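Local coordinates for protein prolyl-tRNA synthetase (Naegleria fowleri, PDB 6UYH) that probably joins proline to its cognate tRNA at the expense of ATP, as a class II aminoacyl-tRNA synthetase, and is held here with halofuginone and an ATP analogue, at residues R150-H155 and F159-E164; D336-R341 and Y347-L352; R421-F426 and K455-Q460. All blocks are in the same frame, centred on the assembly; numbering follows the deposited sequence.

Contact 1 (R150-H155 and F159-E164); sequences RWEFKH and FIRSRE. With ANP (phosphoaminophosphonic acid-adenylate ester), chain C; HFG (7-bromo-6-chloro-3-{3-[(2R,3S)-3-hydroxypiperidin-2-yl]-2-oxopropyl}quinazolin-4(3H)-one), chain D; EDO (1,2-ethanediol), chain P.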
loop_
_atom_site.group_PDB
_atom_site.type_symbol
_atom_site.label_atom_id
_atom_site.label_comp_id
_atom_site.label_asym_id
_atom_site.label_seq_id
_atom_site.Cartn_x
_atom_site.Cartn_y
_atom_site.Cartn_z
ATOM N N ARG A 150 -1.852 9.999 14.664
ATOM C CA ARG A 150 -1.426 10.854 15.769
ATOM C C ARG A 150 -2.543 11.841 16.064
ATOM O O ARG A 150 -3.004 12.546 15.160
ATOM C CB ARG A 150 -0.136 11.619 15.435
ATOM C CG ARG A 150 1.056 10.724 15.152
ATOM C CD ARG A 150 2.234 11.498 14.592
ATOM N NE ARG A 150 3.347 10.596 14.304
ATOM C CZ ARG A 150 4.545 10.990 13.882
ATOM N NH1 ARG A 150 4.790 12.281 13.688
ATOM N NH2 ARG A 150 5.492 10.088 13.643
ATOM N N TRP A 151 -2.976 11.898 17.319
ATOM C CA TRP A 151 -4.023 12.843 17.696
ATOM C C TRP A 151 -3.393 14.226 17.867
ATOM O O TRP A 151 -3.181 14.729 18.971
ATOM C CB TRP A 151 -4.760 12.374 18.940
ATOM C CG TRP A 151 -6.227 12.420 18.721
ATOM C CD1 TRP A 151 -7.126 13.239 19.341
ATOM C CD2 TRP A 151 -6.972 11.658 17.765
ATOM N NE1 TRP A 151 -8.391 13.010 18.852
ATOM C CE2 TRP A 151 -8.323 12.048 17.880
ATOM C CE3 TRP A 151 -6.632 10.678 16.828
ATOM C CZ2 TRP A 151 -9.332 11.485 17.101
ATOM C CZ3 TRP A 151 -7.634 10.124 16.054
ATOM C CH2 TRP A 151 -8.967 10.528 16.195
ATOM N N GLU A 152 -3.092 14.838 16.720
ATOM C CA GLU A 152 -2.403 16.123 16.677
ATOM C C GLU A 152 -3.151 17.172 17.486
ATOM O O GLU A 152 -4.367 17.329 17.344
ATOM C CB GLU A 152 -2.269 16.595 15.226
ATOM C CG GLU A 152 -1.505 15.638 14.301
ATOM C CD GLU A 152 0.016 15.807 14.382
ATOM O OE1 GLU A 152 0.499 16.879 14.840
ATOM O OE2 GLU A 152 0.730 14.859 13.983
ATOM N N PHE A 153 -2.413 17.890 18.338
ATOM C CA PHE A 153 -2.989 19.026 19.054
ATOM C C PHE A 153 -3.163 20.229 18.135
ATOM O O PHE A 153 -4.145 20.971 18.250
ATOM C CB PHE A 153 -2.107 19.393 20.242
ATOM C CG PHE A 153 -2.621 20.550 21.037
ATOM C CD1 PHE A 153 -3.817 20.450 21.731
ATOM C CD2 PHE A 153 -1.909 21.736 21.095
ATOM C CE1 PHE A 153 -4.298 21.517 22.469
ATOM C CE2 PHE A 153 -2.383 22.811 21.833
ATOM C CZ PHE A 153 -3.581 22.698 22.520
ATOM N N LYS A 154 -2.209 20.445 17.233
ATOM C CA LYS A 154 -2.284 21.564 16.300
ATOM C C LYS A 154 -3.470 21.402 15.348
ATOM O O LYS A 154 -3.924 20.291 15.074
ATOM C CB LYS A 154 -0.986 21.661 15.498
ATOM C CG LYS A 154 0.231 22.088 16.318
ATOM C CD LYS A 154 1.492 21.937 15.493
ATOM C CE LYS A 154 2.711 22.472 16.225
ATOM N NZ LYS A 154 3.935 22.272 15.401
ATOM N N HIS A 155 -3.973 22.531 14.846
ATOM C CA HIS A 155 -5.024 22.525 13.829
ATOM C C HIS A 155 -4.619 21.677 12.627
ATOM O O HIS A 155 -3.503 21.794 12.115
ATOM C CB HIS A 155 -5.302 23.961 13.385
ATOM C CG HIS A 155 -6.602 24.143 12.668
ATOM N ND1 HIS A 155 -6.737 23.951 11.308
ATOM C CD2 HIS A 155 -7.823 24.517 13.117
ATOM C CE1 HIS A 155 -7.986 24.193 10.953
ATOM N NE2 HIS A 155 -8.666 24.541 12.031
ATOM N N PHE A 159 -3.217 17.301 3.920
ATOM C CA PHE A 159 -1.909 16.778 3.534
ATOM C C PHE A 159 -0.796 17.137 4.516
ATOM O O PHE A 159 -0.065 16.245 4.944
ATOM C CB PHE A 159 -1.500 17.234 2.125
ATOM C CG PHE A 159 -2.474 16.840 1.052
ATOM C CD1 PHE A 159 -2.745 15.500 0.787
ATOM C CD2 PHE A 159 -3.110 17.806 0.299
ATOM C CE1 PHE A 159 -3.653 15.134 -0.205
ATOM C CE2 PHE A 159 -4.010 17.452 -0.704
ATOM C CZ PHE A 159 -4.277 16.109 -0.959
ATOM N N ILE A 160 -0.663 18.419 4.894
ATOM C CA ILE A 160 0.496 18.843 5.684
ATOM C C ILE A 160 0.463 18.245 7.082
ATOM O O ILE A 160 1.509 17.869 7.635
ATOM C CB ILE A 160 0.564 20.378 5.767
ATOM C CG1 ILE A 160 0.650 20.998 4.372
ATOM C CG2 ILE A 160 1.749 20.800 6.653
ATOM C CD1 ILE A 160 1.939 20.683 3.630
ATOM N N ARG A 161 -0.718 18.218 7.708
ATOM C CA ARG A 161 -0.838 17.794 9.106
ATOM C C ARG A 161 -2.218 17.159 9.282
ATOM O O ARG A 161 -3.196 17.851 9.565
ATOM C CB ARG A 161 -0.641 18.957 10.070
ATOM C CG ARG A 161 -0.587 18.489 11.536
ATOM C CD ARG A 161 -0.352 19.630 12.516
ATOM N NE ARG A 161 0.913 20.304 12.235
ATOM C CZ ARG A 161 2.111 19.772 12.463
ATOM N NH1 ARG A 161 2.215 18.558 12.992
ATOM N NH2 ARG A 161 3.208 20.457 12.161
ATOM N N SER A 162 -2.281 15.841 9.112
ATOM C CA SER A 162 -3.539 15.124 9.262
ATOM C C SER A 162 -3.416 14.126 10.407
ATOM O O SER A 162 -2.312 13.723 10.784
ATOM C CB SER A 162 -3.956 14.441 7.945
ATOM O OG SER A 162 -2.970 13.551 7.435
ATOM N N ARG A 163 -4.558 13.763 11.001
ATOM C CA ARG A 163 -4.522 12.857 12.155
ATOM C C ARG A 163 -4.290 11.413 11.744
ATOM O O ARG A 163 -3.690 10.641 12.507
ATOM C CB ARG A 163 -5.802 12.992 12.980
ATOM C CG ARG A 163 -5.802 14.285 13.798
ATOM C CD ARG A 163 -7.012 14.373 14.698
ATOM N NE ARG A 163 -6.780 15.279 15.815
ATOM C CZ ARG A 163 -7.709 15.599 16.708
ATOM N NH1 ARG A 163 -8.930 15.093 16.595
ATOM N NH2 ARG A 163 -7.421 16.427 17.704
ATOM N N GLU A 164 -4.775 11.017 10.571
ATOM C CA GLU A 164 -4.276 9.841 9.873
ATOM C C GLU A 164 -3.489 10.338 8.674
ATOM O O GLU A 164 -3.967 11.213 7.944
ATOM C CB GLU A 164 -5.404 8.909 9.403
ATOM C CG GLU A 164 -4.847 7.656 8.714
ATOM C CD GLU A 164 -5.923 6.714 8.171
ATOM O OE1 GLU A 164 -7.099 7.110 8.078
ATOM O OE2 GLU A 164 -5.575 5.563 7.848
HETATM P PG ANP C . 6.166 17.824 12.840
HETATM O O1G ANP C . 6.718 18.993 13.510
HETATM O O2G ANP C . 4.969 17.268 13.721
HETATM O O3G ANP C . 5.684 18.310 11.419
HETATM P PB ANP C . 7.508 15.202 13.396
HETATM O O1B ANP C . 8.716 15.183 14.207
HETATM O O2B ANP C . 6.275 14.884 14.296
HETATM N N3B ANP C . 7.281 16.638 12.624
HETATM P PA ANP C . 8.217 12.692 12.146
HETATM O O1A ANP C . 9.693 12.721 12.216
HETATM O O2A ANP C . 7.651 11.850 13.241
HETATM O O3A ANP C . 7.576 14.140 12.268
HETATM O "O5'" ANP C . 7.594 12.171 10.755
HETATM C "C5'" ANP C . 8.288 11.935 9.508
HETATM C "C4'" ANP C . 7.738 12.910 8.501
HETATM O "O4'" ANP C . 6.307 12.744 8.389
HETATM C "C3'" ANP C . 7.926 14.363 8.910
HETATM O "O3'" ANP C . 9.211 14.831 8.517
HETATM C "C2'" ANP C . 6.799 15.072 8.158
HETATM O "O2'" ANP C . 7.240 15.475 6.868
HETATM C "C1'" ANP C . 5.700 13.992 8.096
HETATM N N9 ANP C . 4.612 14.206 9.041
HETATM C C8 ANP C . 4.708 14.331 10.403
HETATM N N7 ANP C . 3.561 14.512 11.009
HETATM C C5 ANP C . 2.637 14.502 9.970
HETATM C C6 ANP C . 1.239 14.646 9.945
HETATM N N6 ANP C . 0.482 14.778 11.037
HETATM N N1 ANP C . 0.630 14.622 8.738
HETATM C C2 ANP C . 1.376 14.438 7.644
HETATM N N3 ANP C . 2.696 14.272 7.547
HETATM C C4 ANP C . 3.273 14.319 8.753
HETATM O "O4'" HFG D . 8.330 9.071 14.450
HETATM C C21 HFG D . 9.314 9.632 14.886
HETATM C "C3'" HFG D . 10.712 9.214 14.494
HETATM C "C2'" HFG D . 10.845 8.527 13.129
HETATM N "N1'" HFG D . 10.188 7.214 13.091
HETATM C "C6'" HFG D . 10.451 6.505 11.833
HETATM C "C5'" HFG D . 9.976 7.284 10.636
HETATM C "C4'" HFG D . 10.571 8.695 10.644
HETATM C C39 HFG D . 10.322 9.382 11.974
HETATM O "O7'" HFG D . 10.963 10.662 11.981
HETATM C "C1'" HFG D . 9.191 10.793 15.885
HETATM N N3 HFG D . 7.913 10.772 16.592
HETATM C C4 HFG D . 7.696 9.749 17.506
HETATM O O11 HFG D . 8.558 8.924 17.747
HETATM C C10 HFG D . 6.348 9.752 18.089
HETATM C C5 HFG D . 5.990 8.793 19.034
HETATM C C2 HFG D . 6.944 11.691 16.290
HETATM N N1 HFG D . 5.750 11.718 16.763
HETATM C C9 HFG D . 5.423 10.716 17.678
HETATM C C8 HFG D . 4.120 10.678 18.173
HETATM C C7 HFG D . 3.773 9.699 19.090
HETATM BR BR1 HFG D . 1.970 9.614 19.660
HETATM C C6 HFG D . 4.705 8.787 19.540
HETATM CL CL1 HFG D . 4.310 7.643 20.788
HETATM C C1 EDO P . 6.297 24.402 18.764
HETATM O O1 EDO P . 4.877 24.301 18.621
HETATM C C2 EDO P . 6.951 23.536 17.700
HETATM O O2 EDO P . 6.383 23.871 16.430
#

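Contact 2 (D336-R341 and Y347-L352); sequences DDRLER and YNYWEL. With SO4 (sulfate ion), chain X.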
loop_
_atom_site.group_PDB
_atom_site.type_symbol
_atom_site.label_atom_id
_atom_site.label_comp_id
_atom_site.label_asym_id
_atom_site.label_seq_id
_atom_site.Cartn_x
_atom_site.Cartn_y
_atom_site.Cartn_z
ATOM N N ASP A 336 -10.081 14.327 -25.248
ATOM C CA ASP A 336 -11.348 14.916 -24.815
ATOM C C ASP A 336 -12.131 15.340 -26.055
ATOM O O ASP A 336 -12.068 16.488 -26.494
ATOM C CB ASP A 336 -11.123 16.083 -23.863
ATOM C CG ASP A 336 -12.423 16.606 -23.268
ATOM O OD1 ASP A 336 -13.512 16.118 -23.657
ATOM O OD2 ASP A 336 -12.361 17.506 -22.407
ATOM N N ASP A 337 -12.896 14.401 -26.608
ATOM C CA ASP A 337 -13.783 14.680 -27.728
ATOM C C ASP A 337 -15.245 14.756 -27.300
ATOM O O ASP A 337 -16.137 14.398 -28.074
ATOM C CB ASP A 337 -13.595 13.632 -28.824
ATOM C CG ASP A 337 -13.817 12.219 -28.327
ATOM O OD1 ASP A 337 -14.017 12.026 -27.107
ATOM O OD2 ASP A 337 -13.792 11.293 -29.165
ATOM N N ARG A 338 -15.503 15.211 -26.074
ATOM C CA ARG A 338 -16.871 15.397 -25.604
ATOM C C ARG A 338 -17.611 16.380 -26.500
ATOM O O ARG A 338 -17.088 17.445 -26.840
ATOM C CB ARG A 338 -16.870 15.895 -24.161
ATOM C CG ARG A 338 -16.524 14.826 -23.141
ATOM C CD ARG A 338 -16.529 15.395 -21.728
ATOM N NE ARG A 338 -15.333 16.181 -21.445
ATOM C CZ ARG A 338 -15.048 16.704 -20.256
ATOM N NH1 ARG A 338 -15.883 16.531 -19.241
ATOM N NH2 ARG A 338 -13.929 17.398 -20.077
ATOM N N LEU A 339 -18.843 16.023 -26.867
ATOM C CA LEU A 339 -19.561 16.769 -27.894
ATOM C C LEU A 339 -20.181 18.050 -27.344
ATOM O O LEU A 339 -20.049 19.118 -27.951
ATOM C CB LEU A 339 -20.637 15.882 -28.529
ATOM N N GLU A 340 -20.860 17.967 -26.200
ATOM C CA GLU A 340 -21.687 19.069 -25.719
ATOM C C GLU A 340 -20.903 20.129 -24.950
ATOM O O GLU A 340 -21.517 20.902 -24.204
ATOM C CB GLU A 340 -22.820 18.529 -24.841
ATOM N N ARG A 341 -19.584 20.203 -25.115
ATOM C CA ARG A 341 -18.753 21.103 -24.323
ATOM C C ARG A 341 -17.926 21.985 -25.245
ATOM O O ARG A 341 -17.279 21.485 -26.169
ATOM C CB ARG A 341 -17.839 20.312 -23.384
ATOM C CG ARG A 341 -18.575 19.380 -22.431
ATOM C CD ARG A 341 -19.573 20.144 -21.577
ATOM N NE ARG A 341 -19.903 19.422 -20.352
ATOM C CZ ARG A 341 -20.603 19.939 -19.345
ATOM N NH1 ARG A 341 -21.051 21.187 -19.419
ATOM N NH2 ARG A 341 -20.850 19.212 -18.263
ATOM N N TYR A 347 -10.872 23.591 -21.799
ATOM C CA TYR A 347 -9.601 24.149 -21.341
ATOM C C TYR A 347 -9.615 24.346 -19.832
ATOM O O TYR A 347 -8.696 23.909 -19.127
ATOM C CB TYR A 347 -9.309 25.475 -22.048
ATOM C CG TYR A 347 -9.153 25.388 -23.551
ATOM C CD1 TYR A 347 -9.025 24.167 -24.188
ATOM C CD2 TYR A 347 -9.128 26.537 -24.329
ATOM C CE1 TYR A 347 -8.884 24.089 -25.563
ATOM C CE2 TYR A 347 -8.984 26.471 -25.699
ATOM C CZ TYR A 347 -8.862 25.245 -26.313
ATOM O OH TYR A 347 -8.723 25.172 -27.680
ATOM N N ASN A 348 -10.658 25.003 -19.319
ATOM C CA ASN A 348 -10.767 25.232 -17.882
ATOM C C ASN A 348 -10.830 23.917 -17.119
ATOM O O ASN A 348 -10.200 23.772 -16.068
ATOM C CB ASN A 348 -12.006 26.071 -17.571
ATOM C CG ASN A 348 -11.888 27.495 -18.071
ATOM O OD1 ASN A 348 -10.797 28.066 -18.102
ATOM N ND2 ASN A 348 -13.017 28.081 -18.464
ATOM N N TYR A 349 -11.598 22.955 -17.634
ATOM C CA TYR A 349 -11.781 21.675 -16.960
ATOM C C TYR A 349 -10.446 21.019 -16.633
ATOM O O TYR A 349 -10.215 20.567 -15.503
ATOM C CB TYR A 349 -12.631 20.767 -17.848
ATOM C CG TYR A 349 -12.945 19.407 -17.268
ATOM C CD1 TYR A 349 -14.158 19.166 -16.634
ATOM C CD2 TYR A 349 -12.044 18.352 -17.387
ATOM C CE1 TYR A 349 -14.456 17.919 -16.115
ATOM C CE2 TYR A 349 -12.333 17.106 -16.863
ATOM C CZ TYR A 349 -13.541 16.899 -16.235
ATOM O OH TYR A 349 -13.831 15.661 -15.717
ATOM N N TRP A 350 -9.548 20.965 -17.608
ATOM C CA TRP A 350 -8.281 20.282 -17.403
ATOM C C TRP A 350 -7.234 21.180 -16.761
ATOM O O TRP A 350 -6.339 20.672 -16.078
ATOM C CB TRP A 350 -7.768 19.729 -18.738
ATOM C CG TRP A 350 -8.700 18.722 -19.340
ATOM C CD1 TRP A 350 -9.505 18.899 -20.425
ATOM C CD2 TRP A 350 -8.952 17.391 -18.867
ATOM N NE1 TRP A 350 -10.229 17.760 -20.670
ATOM C CE2 TRP A 350 -9.910 16.818 -19.729
ATOM C CE3 TRP A 350 -8.455 16.626 -17.807
ATOM C CZ2 TRP A 350 -10.382 15.516 -19.564
ATOM C CZ3 TRP A 350 -8.931 15.324 -17.642
ATOM C CH2 TRP A 350 -9.884 14.788 -18.518
ATOM N N GLU A 351 -7.322 22.502 -16.954
ATOM C CA GLU A 351 -6.431 23.399 -16.216
ATOM C C GLU A 351 -6.707 23.326 -14.720
ATOM O O GLU A 351 -5.776 23.283 -13.911
ATOM C CB GLU A 351 -6.580 24.841 -16.720
ATOM C CG GLU A 351 -5.913 25.103 -18.065
ATOM C CD GLU A 351 -6.273 26.458 -18.653
ATOM O OE1 GLU A 351 -7.119 27.166 -18.061
ATOM O OE2 GLU A 351 -5.708 26.811 -19.713
ATOM N N LEU A 352 -7.987 23.307 -14.341
ATOM C CA LEU A 352 -8.369 23.169 -12.936
ATOM C C LEU A 352 -7.780 21.909 -12.314
ATOM O O LEU A 352 -7.342 21.912 -11.156
ATOM C CB LEU A 352 -9.899 23.153 -12.834
ATOM C CG LEU A 352 -10.551 22.933 -11.471
ATOM C CD1 LEU A 352 -10.063 23.996 -10.479
ATOM C CD2 LEU A 352 -12.074 22.961 -11.595
HETATM S S SO4 X . -19.215 16.078 -17.986
HETATM O O1 SO4 X . -19.525 14.815 -17.324
HETATM O O2 SO4 X . -18.004 16.641 -17.395
HETATM O O3 SO4 X . -20.319 17.016 -17.804
HETATM O O4 SO4 X . -19.008 15.834 -19.411
#

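Contact 3 (R421-F426 and K455-Q460); sequences RTWPEF and KLESVQ. With EDO (1,2-ethanediol), chain B.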
loop_
_atom_site.group_PDB
_atom_site.type_symbol
_atom_site.label_atom_id
_atom_site.label_comp_id
_atom_site.label_asym_id
_atom_site.label_seq_id
_atom_site.Cartn_x
_atom_site.Cartn_y
_atom_site.Cartn_z
ATOM N N ARG A 421 22.191 39.276 10.605
ATOM C CA ARG A 421 23.244 39.225 11.610
ATOM C C ARG A 421 22.809 39.757 12.971
ATOM O O ARG A 421 23.473 39.455 13.970
ATOM C CB ARG A 421 24.466 40.009 11.119
ATOM C CG ARG A 421 25.153 39.372 9.910
ATOM C CD ARG A 421 26.107 40.380 9.289
ATOM N NE ARG A 421 26.797 39.890 8.099
ATOM C CZ ARG A 421 26.285 39.910 6.873
ATOM N NH1 ARG A 421 25.056 40.366 6.667
ATOM N NH2 ARG A 421 27.001 39.464 5.851
ATOM N N THR A 422 21.736 40.546 13.034
ATOM C CA THR A 422 21.287 41.189 14.264
ATOM C C THR A 422 19.783 41.010 14.419
ATOM O O THR A 422 19.067 40.707 13.459
ATOM C CB THR A 422 21.619 42.692 14.289
ATOM O OG1 THR A 422 20.892 43.360 13.251
ATOM C CG2 THR A 422 23.108 42.921 14.114
ATOM N N TRP A 423 19.304 41.211 15.647
ATOM C CA TRP A 423 17.882 41.014 15.918
ATOM C C TRP A 423 16.978 41.931 15.107
ATOM O O TRP A 423 15.972 41.440 14.562
ATOM C CB TRP A 423 17.593 41.169 17.414
ATOM C CG TRP A 423 16.184 40.820 17.677
ATOM C CD1 TRP A 423 15.121 41.678 17.791
ATOM C CD2 TRP A 423 15.649 39.497 17.784
ATOM N NE1 TRP A 423 13.960 40.961 17.987
ATOM C CE2 TRP A 423 14.261 39.621 17.990
ATOM C CE3 TRP A 423 16.215 38.219 17.744
ATOM C CZ2 TRP A 423 13.431 38.513 18.156
ATOM C CZ3 TRP A 423 15.390 37.119 17.910
ATOM C CH2 TRP A 423 14.012 37.274 18.119
ATOM N N PRO A 424 17.233 43.246 15.003
ATOM C CA PRO A 424 16.331 44.083 14.192
ATOM C C PRO A 424 16.230 43.620 12.751
ATOM O O PRO A 424 15.147 43.683 12.159
ATOM C CB PRO A 424 16.955 45.484 14.301
ATOM C CG PRO A 424 17.731 45.452 15.576
ATOM C CD PRO A 424 18.270 44.056 15.677
ATOM N N GLU A 425 17.335 43.151 12.173
ATOM C CA GLU A 425 17.284 42.581 10.830
ATOM C C GLU A 425 16.466 41.302 10.802
ATOM O O GLU A 425 15.685 41.080 9.871
ATOM C CB GLU A 425 18.693 42.298 10.324
ATOM C CG GLU A 425 19.498 43.554 10.019
ATOM C CD GLU A 425 20.944 43.220 9.746
ATOM O OE1 GLU A 425 21.689 43.007 10.724
ATOM O OE2 GLU A 425 21.331 43.154 8.559
ATOM N N PHE A 426 16.649 40.447 11.810
ATOM C CA PHE A 426 15.929 39.179 11.886
ATOM C C PHE A 426 14.421 39.396 11.932
ATOM O O PHE A 426 13.671 38.819 11.134
ATOM C CB PHE A 426 16.413 38.414 13.122
ATOM C CG PHE A 426 15.668 37.120 13.396
ATOM C CD1 PHE A 426 15.903 35.992 12.632
ATOM C CD2 PHE A 426 14.792 37.029 14.463
ATOM C CE1 PHE A 426 15.243 34.806 12.902
ATOM C CE2 PHE A 426 14.132 35.851 14.737
ATOM C CZ PHE A 426 14.364 34.737 13.956
ATOM N N LYS A 455 7.887 35.648 18.659
ATOM C CA LYS A 455 6.430 35.529 18.762
ATOM C C LYS A 455 5.807 36.811 19.300
ATOM O O LYS A 455 4.748 37.243 18.828
ATOM C CB LYS A 455 6.058 34.343 19.651
ATOM C CG LYS A 455 4.565 34.026 19.693
ATOM C CD LYS A 455 4.298 32.849 20.614
ATOM C CE LYS A 455 2.830 32.474 20.637
ATOM N NZ LYS A 455 2.016 33.530 21.292
ATOM N N LEU A 456 6.449 37.435 20.289
ATOM C CA LEU A 456 5.928 38.678 20.849
ATOM C C LEU A 456 5.975 39.826 19.847
ATOM O O LEU A 456 5.103 40.701 19.870
ATOM C CB LEU A 456 6.709 39.048 22.107
ATOM C CG LEU A 456 6.329 38.278 23.372
ATOM C CD1 LEU A 456 7.528 38.160 24.304
ATOM C CD2 LEU A 456 5.165 38.956 24.082
ATOM N N GLU A 457 6.968 39.844 18.964
ATOM C CA GLU A 457 7.146 40.933 18.016
ATOM C C GLU A 457 6.598 40.605 16.633
ATOM O O GLU A 457 6.777 41.395 15.702
ATOM C CB GLU A 457 8.630 41.302 17.927
ATOM C CG GLU A 457 9.253 41.600 19.289
ATOM C CD GLU A 457 10.724 42.005 19.215
ATOM O OE1 GLU A 457 11.279 42.093 18.095
ATOM O OE2 GLU A 457 11.325 42.232 20.287
ATOM N N SER A 458 5.911 39.477 16.488
ATOM C CA SER A 458 5.479 38.973 15.194
ATOM C C SER A 458 4.091 39.469 14.830
ATOM O O SER A 458 3.281 39.830 15.685
ATOM C CB SER A 458 5.466 37.442 15.182
ATOM O OG SER A 458 4.296 36.943 15.826
ATOM N N VAL A 459 3.816 39.442 13.532
ATOM C CA VAL A 459 2.491 39.677 12.984
ATOM C C VAL A 459 2.247 38.614 11.916
ATOM O O VAL A 459 3.179 38.157 11.249
ATOM C CB VAL A 459 2.376 41.111 12.415
ATOM C CG1 VAL A 459 3.312 41.285 11.225
ATOM C CG2 VAL A 459 0.956 41.426 12.041
ATOM N N GLN A 460 0.995 38.182 11.785
ATOM C CA GLN A 460 0.675 37.189 10.767
ATOM C C GLN A 460 -0.728 37.445 10.237
ATOM O O GLN A 460 -1.515 38.185 10.832
ATOM C CB GLN A 460 0.805 35.753 11.303
ATOM C CG GLN A 460 -0.293 35.345 12.282
ATOM C CD GLN A 460 -0.160 33.899 12.775
ATOM O OE1 GLN A 460 0.515 33.069 12.163
ATOM N NE2 GLN A 460 -0.808 33.602 13.895
HETATM C C1 EDO B . 24.272 40.404 2.695
HETATM O O1 EDO B . 23.892 40.854 3.998
HETATM C C2 EDO B . 24.813 38.987 2.792
HETATM O O2 EDO B . 26.152 39.031 3.295
#

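Contact 1 (R150-H155 and F159-E164)
The guanidinium of Arg-163 lies flat on the indole of Trp-151, centres 3.6 Å apart and planes 26° from parallel; its CZ sits over the five-membered ring, while CD of the same arginine rests on the six-membered ring as a CH-pi contact. At the guanidinium edge, NH2 donates to the carbonyl O of Glu-152 at 3.2 Å, in the guanidinium plane, and this helps fix the rotation of the stacked group. The two segments belong to the motif 2 loop of the class II synthetase core, which links antiparallel strands 140-149 and 164-174 and here closes on the nucleotide. Just beyond the strand ends, Arg-150 N still bonds Arg-163 O at 2.9 Å. Arg-161 has Lys-154 CD over one face and Glu-152 at its edge. Its chain turns at chi3 (-60°), which brings NH1 to Glu-152 OE1 in a 3.0 Å salt bridge from above the carboxylate plane, and also to the gamma-phosphate oxygen O2G of the ATP analogue. Arg-161 NH2 forms a salt bridge with the C-terminal carboxylate of Tyr-513; this carboxylate and the gamma-phosphate probably offset the closeness of Lys-154 NZ to Arg-161 NH2, 3.8 Å. Arg-150 works at the other end of the phosphate chain: halofuginone N1 stands over the centre of one guanidinium face, and both terminal nitrogens bond O2A of the alpha-phosphate. The adenine is recognised to one side of the phosphates: Ser-162 N donates to its N1, and its amino nitrogen N6 gives one hydrogen bond to Ser-162 O and another to Glu-152 OE2, each 3.0 Å long.

Contact 2 (D336-R341 and Y347-L352)
Arg-338 points the edge of its guanidinium at the face of the Tyr-349 ring, with NH2 3.4 Å above the ring and the two planes 79° apart. CZ lies 4.2 Å from the ring centroid, only 5° off the normal, so this is a cation-pi contact made edge-on by the cation instead of by flat stacking. Asp-336 helps keep the guanidinium turned this way; Arg-338 grips it side-on, NE going to OD1 and NH2 to OD2, the latter at 2.8 Å. The bend of the arginine chain at chi3 turns it back to its neighbour two residues earlier. OD1 also takes the backbone N of Arg-338, closing an Asx turn, and NE and N arrive from opposite faces of the carboxylate plane. OD2 is shared as well: Trp-350 NE1 donates to it at 2.8 Å, nearly straight at 165°, from the same face as Arg-338 NH2. Four donors therefore hold the buried carboxylate, and the arginine and indole are both positioned by it; the surrounding donors should favour its ionised form. At the outer end of the guanidinium, Arg-338 NH1 makes a weak bond to a sulfate, probably from the crystallisation liquor, that also meets Arg-136 of the second subunit. Within the anticodon-binding domain, the contact ties the loop leaving strand 333-335, at the margin of the five-stranded mixed sheet, to the helix 343-353 that follows. Asp-336 and Trp-350 both pack on Val-301 of strand 300-304, while Trp-345, one turn earlier on the helix, meets Tyr-349 and Arg-338.

Contact 3 (R421-F426 and K455-Q460)
This is a surface contact resting on one hydrogen bond between two helices of the C-terminal prolyl-tRNA synthetase domain: the first turn of helix 423-431 meets the C-terminal part of helix 444-457. Trp-423 NE1 donates to Glu-457 OE1 at 2.9 Å, almost straight at 173°. The oxygen lies in the plane of the indole, at its N-H edge, yet the indole reaches it from above the carboxylate plane, the two flat groups being 87° apart. With CG anti to the backbone N (chi1 -174°), the tryptophan swings out from the helix start across to its partner, and Glu-457 answers with a chain extended beyond CG. One face of the indole is covered by Phe-426 CD2, 3.5 Å above the ring plane, and Lys-453 adds a cation-pi contact. Phe-426 itself goes inward against Ile-450 and Ser-454 of helix 444-457 and strand 435-440. At the N-cap, Thr-422 OG1 donates to the anti lone pair of Glu-425 OE1 at 2.7 Å. With just 74 Å² buried between the segments, the Trp-423 to Glu-457 link depends on direction more than on area: a neutral N-H meets a carboxylate, so the hydrogen bond is probably charge-assisted, without being a salt bridge.

The three contacts follow one another along the chain, each in a different part of the enzyme: catalytic core, anticodon-binding domain and C-terminal domain. No helix, strand or loop is shared by two of them. Contact 1 is the largest, partly buried and built around the nucleotide, with arginines that meet phosphates, a carboxylate and an indole. Contact 2, also partly buried, joins a loop to the helix after it through one multiply held carboxylate; its centre is about 36 Å from that of contact 1. Contact 3 lies at the surface. Tryptophan recurs in all three, as a platform for a cation in contact 1 but as an N-H donor to a carboxylate in contacts 2 and 3.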